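Local coordinates for protein Lon211 (Mycobacterium tuberculosis, PDB 6VBK) that is the N-terminal domain of the ATP-dependent protease Lon, and probably takes part in recognising and binding protein substrates for degradation, at residues Ile85-Arg90 with Gly97-Gly102. Residues are numbered along the deposited sequence; the frame is centred on the assembly and turned at random.
Sequences IEQEGR and GAVVRG
The carbonyl oxygen of Val99 takes two backbone N-H groups from successive residues: Glu86 N, 2.6 Å from Val99 O and nearly along the C=O axis, and Gln87 N, a weak partner at 3.4 Å from Val99 O. Two residues thus face one, and the pairing slips by a residue between Ile85 and Gln87. Past the slip, antiparallel pairing resumes, with Val99 N giving a nearly straight bond to Gln87 O (2.8 Å) and Gly89 and Gly97 bonded in both directions. A turn about CB-CG (chi2 -79°) carries the Glu86 carboxylate across to Arg101. There OE2 of Glu86 meets NE of Arg101 at 2.5 Å, at the edge of the guanidinium and almost in its plane, although the two flat groups are turned 51° apart. A water that donates to the same OE2 and accepts from Arg101 NH2 adds a second link. On one face Gln87 lies alongside Val99; on the other, Ile85 CD1 packs 4.1 Å from Val100 CG2, while Glu88 forms a salt bridge with Arg48 of helix 38-50. The doubled contact of Glu86 and Gln87 with Val99 is a classic beta bulge in the antiparallel hairpin of strands 79-88 and 96-112, within the Lon substrate-binding domain.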
ATOM      1  N   ILE B  85      -1.945  -9.949 -19.948  1.00 40.75           N
ATOM      2  CA  ILE B  85      -2.002 -10.173 -21.388  1.00 38.83           C
ATOM      3  C   ILE B  85      -1.226 -11.447 -21.693  1.00 48.42           C
ATOM      4  O   ILE B  85       0.009 -11.444 -21.720  1.00 47.82           O
ATOM      5  CB  ILE B  85      -1.444  -8.971 -22.172  1.00 46.07           C
ATOM      6  CG1 ILE B  85      -2.224  -7.701 -21.827  1.00 44.65           C
ATOM      7  CG2 ILE B  85      -1.500  -9.239 -23.670  1.00 41.00           C
ATOM      8  CD1 ILE B  85      -3.682  -7.744 -22.235  1.00 48.93           C
ATOM      9  N   GLU B  86      -1.948 -12.547 -21.912  1.00 38.63           N
ATOM     10  CA  GLU B  86      -1.296 -13.839 -22.091  1.00 38.36           C
ATOM     11  C   GLU B  86      -0.771 -14.014 -23.509  1.00 51.21           C
ATOM     12  O   GLU B  86       0.324 -14.554 -23.705  1.00 49.03           O
ATOM     13  CB  GLU B  86      -2.266 -14.969 -21.741  1.00 41.58           C
ATOM     14  CG  GLU B  86      -2.775 -14.944 -20.308  1.00 45.44           C
ATOM     15  CD  GLU B  86      -1.771 -15.498 -19.312  1.00 60.95           C
ATOM     16  OE1 GLU B  86      -0.681 -15.935 -19.738  1.00 63.74           O
ATOM     17  OE2 GLU B  86      -2.075 -15.500 -18.102  1.00 62.18           O
ATOM     18  N   GLN B  87      -1.534 -13.575 -24.507  1.00 48.32           N
ATOM     19  CA  GLN B  87      -1.163 -13.755 -25.900  1.00 45.60           C
ATOM     20  C   GLN B  87      -1.553 -12.522 -26.700  1.00 46.83           C
ATOM     21  O   GLN B  87      -2.483 -11.796 -26.341  1.00 45.54           O
ATOM     22  CB  GLN B  87      -1.833 -14.994 -26.508  1.00 48.19           C
ATOM     23  CG  GLN B  87      -1.344 -16.311 -25.942  1.00 74.99           C
ATOM     24  CD  GLN B  87      -2.042 -17.500 -26.564  1.00 92.17           C
ATOM     25  OE1 GLN B  87      -3.123 -17.370 -27.137  1.00 99.00           O
ATOM     26  NE2 GLN B  87      -1.423 -18.670 -26.458  1.00 99.08           N
ATOM     27  N   GLU B  88      -0.825 -12.296 -27.791  1.00 54.67           N
ATOM     28  CA  GLU B  88      -1.152 -11.252 -28.751  1.00 55.97           C
ATOM     29  C   GLU B  88      -0.993 -11.810 -30.156  1.00 65.13           C
ATOM     30  O   GLU B  88      -0.015 -12.500 -30.452  1.00 62.43           O
ATOM     31  CB  GLU B  88      -0.269 -10.011 -28.574  1.00 61.70           C
ATOM     32  CG  GLU B  88      -0.478  -9.274 -27.262  1.00 65.44           C
ATOM     33  CD  GLU B  88       0.204  -7.922 -27.244  1.00 78.73           C
ATOM     34  OE1 GLU B  88      -0.157  -7.062 -28.076  1.00 79.33           O
ATOM     35  OE2 GLU B  88       1.108  -7.723 -26.407  1.00 81.58           O
ATOM     36  N   GLY B  89      -1.965 -11.508 -31.012  1.00 60.46           N
ATOM     37  CA  GLY B  89      -1.953 -11.977 -32.383  1.00 68.53           C
ATOM     38  C   GLY B  89      -3.198 -11.555 -33.133  1.00 72.34           C
ATOM     39  O   GLY B  89      -3.619 -10.398 -33.039  1.00 89.31           O
ATOM     40  N   ARG B  90      -3.803 -12.478 -33.876  1.00 67.26           N
ATOM     41  CA  ARG B  90      -5.025 -12.202 -34.618  1.00 60.42           C
ATOM     42  C   ARG B  90      -6.106 -13.198 -34.224  1.00 61.28           C
ATOM     43  O   ARG B  90      -5.856 -14.407 -34.164  1.00 66.70           O
ATOM     44  CB  ARG B  90      -4.779 -12.242 -36.129  1.00 72.83           C
ATOM     45  CG  ARG B  90      -3.941 -11.076 -36.634  1.00 70.36           C
ATOM     46  CD  ARG B  90      -3.971 -10.969 -38.149  1.00 74.42           C
ATOM     47  NE  ARG B  90      -3.218  -9.810 -38.622  1.00 71.72           N
ATOM     48  CZ  ARG B  90      -3.722  -8.585 -38.732  1.00 81.65           C
ATOM     49  NH1 ARG B  90      -4.985  -8.351 -38.404  1.00 77.03           N
ATOM     50  NH2 ARG B  90      -2.962  -7.591 -39.171  1.00 81.56           N
ATOM     51  N   GLY B  97      -5.953  -8.923 -32.090  1.00 56.78           N
ATOM     52  CA  GLY B  97      -6.518  -9.379 -30.840  1.00 54.69           C
ATOM     53  C   GLY B  97      -5.470  -9.568 -29.763  1.00 54.36           C
ATOM     54  O   GLY B  97      -4.262  -9.535 -30.011  1.00 50.74           O
ATOM     55  N   ALA B  98      -5.972  -9.762 -28.546  1.00 50.22           N
ATOM     56  CA  ALA B  98      -5.153 -10.106 -27.398  1.00 47.73           C
ATOM     57  C   ALA B  98      -5.966 -11.023 -26.498  1.00 47.32           C
ATOM     58  O   ALA B  98      -7.198 -10.969 -26.487  1.00 52.18           O
ATOM     59  CB  ALA B  98      -4.697  -8.860 -26.628  1.00 42.79           C
ATOM     60  N   VAL B  99      -5.268 -11.874 -25.756  1.00 43.34           N
ATOM     61  CA  VAL B  99      -5.895 -12.786 -24.807  1.00 42.11           C
ATOM     62  C   VAL B  99      -5.485 -12.350 -23.410  1.00 37.76           C
ATOM     63  O   VAL B  99      -4.289 -12.272 -23.103  1.00 46.42           O
ATOM     64  CB  VAL B  99      -5.502 -14.246 -25.074  1.00 47.91           C
ATOM     65  CG1 VAL B  99      -6.071 -15.152 -23.997  1.00 40.46           C
ATOM     66  CG2 VAL B  99      -5.990 -14.678 -26.446  1.00 42.42           C
ATOM     67  N   VAL B 100      -6.473 -12.059 -22.567  1.00 41.31           N
ATOM     68  CA  VAL B 100      -6.231 -11.563 -21.220  1.00 37.85           C
ATOM     69  C   VAL B 100      -6.820 -12.547 -20.217  1.00 39.65           C
ATOM     70  O   VAL B 100      -7.867 -13.158 -20.465  1.00 43.22           O
ATOM     71  CB  VAL B 100      -6.810 -10.145 -21.014  1.00 42.08           C
ATOM     72  CG1 VAL B 100      -8.334 -10.161 -21.062  1.00 40.43           C
ATOM     73  CG2 VAL B 100      -6.314  -9.544 -19.705  1.00 50.00           C
ATOM     74  N   ARG B 101      -6.130 -12.709 -19.093  1.00 37.93           N
ATOM     75  CA  ARG B 101      -6.566 -13.569 -18.003  1.00 36.44           C
ATOM     76  C   ARG B 101      -6.795 -12.717 -16.764  1.00 40.23           C
ATOM     77  O   ARG B 101      -5.889 -12.002 -16.323  1.00 41.62           O
ATOM     78  CB  ARG B 101      -5.529 -14.660 -17.715  1.00 37.43           C
ATOM     79  CG  ARG B 101      -5.824 -15.500 -16.477  1.00 44.79           C
ATOM     80  CD  ARG B 101      -4.711 -16.511 -16.236  1.00 48.26           C
ATOM     81  NE  ARG B 101      -3.422 -15.860 -16.018  1.00 68.75           N
ATOM     82  CZ  ARG B 101      -2.904 -15.610 -14.820  1.00 81.80           C
ATOM     83  NH1 ARG B 101      -3.563 -15.964 -13.725  1.00 95.47           N
ATOM     84  NH2 ARG B 101      -1.726 -15.010 -14.715  1.00 76.55           N
ATOM     85  N   GLY B 102      -8.005 -12.788 -16.211  1.00 42.04           N
ATOM     86  CA  GLY B 102      -8.301 -12.094 -14.966  1.00 43.74           C
ATOM     87  C   GLY B 102      -7.656 -12.776 -13.771  1.00 52.27           C
ATOM     88  O   GLY B 102      -7.822 -13.981 -13.564  1.00 53.43           O
TER
HETATM   89  O   HOH W   1       0.169 -15.530 -16.689  1.00115.29           O